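Local coordinates for cyclic AMP receptor protein (Thermus thermophilus, PDB 4EV0) that binds cyclic AMP and DNA as a homodimer and activates transcription from a set of promoters in a cAMP-dependent manner, at residues H185-E190 / A206-I211. Sequence-based numbering, arbitrary orientation.
Sequences HALAEE and ALLEEI
Leu-187 and Leu-208 form the closest CA pair between residues 185-190 and 206-211, with Leu-187 CA 8.7 Å from Leu-208 CA. Helix 177-189 is the second helix of the winged helix-turn-helix motif in this Crp-family DNA-binding domain. Residues 185-189 form its last turn, and Glu-190 follows in the loop that leads to the wing. Strands 193-196 and 199-202 of the wing link it to the C-terminal helix 205-212. At that separation the backbones do not touch, and side chains bridge the gap.

Leu-187 and Ile-211 carry the apolar part. Both point toward the opposite helix, and the two side chains run alongside each other with their ends pointing opposite ways. Leu-187 CD2 meets Ile-211 CD1 at 3.9 Å. The chain of Ile-211 reaches this point because CG1 lies anti to its carbonyl carbon (chi1 -65°) and CD1 continues outward (chi2 170°). The other methyl of Leu-187 faces Leu-208, whose side chain bends in at its end. Leu-187 CD1 stands 4.5 Å from Leu-208 CD1, a looser contact.

The surroundings close this small core. Leu-208 also rests on Ala-147 and Leu-150 of helix 139-154, while Leu-187 touches Val-193 of the wing. Through Leu-208 and Ile-211, helix 205-212 packs against Leu-187 of the helix-turn-helix, and Leu-208 joins it to helix 139-154 as well.

Glu-190, just past the helix end, borders the core on its exposed side. Its chain is extended beyond CG (chi2 177°), which brings OE2 to the CD1 methyl of Ile-211. OE2 also forms a salt bridge with NH2 of Arg-143, on helix 139-154, whose side chain touches Ile-211 too. Glu-190 OE2 lies 3.8 Å from Ile-211 CD1.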
# COMPACT_ATOMS: atom_id res chain seq x y z
N HIS B 185 -5.51 3.06 26.61
CA HIS B 185 -4.96 2.32 27.74
C HIS B 185 -3.68 2.97 28.28
O HIS B 185 -3.49 3.05 29.49
CB HIS B 185 -4.83 0.83 27.43
CG HIS B 185 -6.15 0.11 27.42
ND1 HIS B 185 -6.90 -0.08 28.56
CD2 HIS B 185 -6.87 -0.42 26.40
CE1 HIS B 185 -8.01 -0.72 28.26
NE2 HIS B 185 -8.02 -0.94 26.95
N ALA B 186 -2.84 3.46 27.38
CA ALA B 186 -1.66 4.24 27.78
C ALA B 186 -2.05 5.57 28.46
O ALA B 186 -1.44 5.95 29.46
CB ALA B 186 -0.75 4.49 26.60
N LEU B 187 -3.07 6.25 27.94
CA LEU B 187 -3.55 7.50 28.55
C LEU B 187 -4.15 7.27 29.94
O LEU B 187 -4.05 8.13 30.80
CB LEU B 187 -4.57 8.20 27.65
CG LEU B 187 -3.99 8.87 26.40
CD1 LEU B 187 -5.08 9.52 25.54
CD2 LEU B 187 -2.91 9.89 26.78
N ALA B 188 -4.77 6.11 30.14
CA ALA B 188 -5.31 5.77 31.46
C ALA B 188 -4.19 5.43 32.46
O ALA B 188 -4.26 5.84 33.62
CB ALA B 188 -6.31 4.62 31.37
N GLU B 189 -3.18 4.70 31.99
CA GLU B 189 -1.98 4.40 32.78
C GLU B 189 -1.24 5.67 33.23
O GLU B 189 -0.61 5.70 34.29
CB GLU B 189 -1.05 3.47 31.99
CG GLU B 189 0.32 3.22 32.62
CD GLU B 189 1.08 2.09 31.93
OE1 GLU B 189 0.43 1.13 31.47
OE2 GLU B 189 2.34 2.16 31.85
N GLU B 190 -1.33 6.71 32.42
CA GLU B 190 -0.74 8.01 32.74
C GLU B 190 -1.67 8.87 33.59
O GLU B 190 -1.36 10.01 33.89
CB GLU B 190 -0.41 8.77 31.47
CG GLU B 190 0.54 8.06 30.54
CD GLU B 190 0.76 8.84 29.26
OE1 GLU B 190 0.81 8.21 28.18
OE2 GLU B 190 0.88 10.09 29.33
N ALA B 206 -5.53 19.77 30.86
CA ALA B 206 -4.38 20.55 30.45
C ALA B 206 -3.29 19.62 29.99
O ALA B 206 -2.59 19.92 29.02
CB ALA B 206 -3.87 21.44 31.60
N LEU B 207 -3.13 18.50 30.69
CA LEU B 207 -2.08 17.55 30.34
C LEU B 207 -2.43 16.89 29.00
O LEU B 207 -1.54 16.58 28.20
CB LEU B 207 -1.93 16.51 31.44
CG LEU B 207 -0.80 15.48 31.26
CD1 LEU B 207 0.47 16.18 30.78
CD2 LEU B 207 -0.55 14.71 32.55
N LEU B 208 -3.72 16.69 28.78
CA LEU B 208 -4.21 16.14 27.53
C LEU B 208 -3.87 17.09 26.39
O LEU B 208 -3.31 16.67 25.37
CB LEU B 208 -5.72 15.92 27.59
CG LEU B 208 -6.33 15.36 26.31
CD1 LEU B 208 -6.02 13.86 26.20
CD2 LEU B 208 -7.84 15.62 26.23
N GLU B 209 -4.18 18.37 26.57
CA GLU B 209 -3.93 19.38 25.56
C GLU B 209 -2.43 19.43 25.27
O GLU B 209 -2.01 19.60 24.13
CB GLU B 209 -4.44 20.75 26.02
CG GLU B 209 -4.58 21.79 24.91
CD GLU B 209 -5.42 23.00 25.33
OE1 GLU B 209 -5.40 23.37 26.53
OE2 GLU B 209 -6.11 23.58 24.45
N GLU B 210 -1.63 19.25 26.30
CA GLU B 210 -0.19 19.18 26.13
C GLU B 210 0.19 17.99 25.26
O GLU B 210 1.03 18.10 24.37
CB GLU B 210 0.54 19.11 27.48
CG GLU B 210 0.50 20.39 28.31
CD GLU B 210 1.55 20.41 29.42
OE1 GLU B 210 2.05 19.32 29.80
OE2 GLU B 210 1.89 21.51 29.90
N ILE B 211 -0.42 16.85 25.54
CA ILE B 211 -0.14 15.63 24.79
C ILE B 211 -0.58 15.76 23.32
O ILE B 211 0.13 15.29 22.43
CB ILE B 211 -0.76 14.37 25.45
CG1 ILE B 211 -0.10 14.11 26.81
CG2 ILE B 211 -0.57 13.14 24.56
CD1 ILE B 211 -0.79 13.05 27.64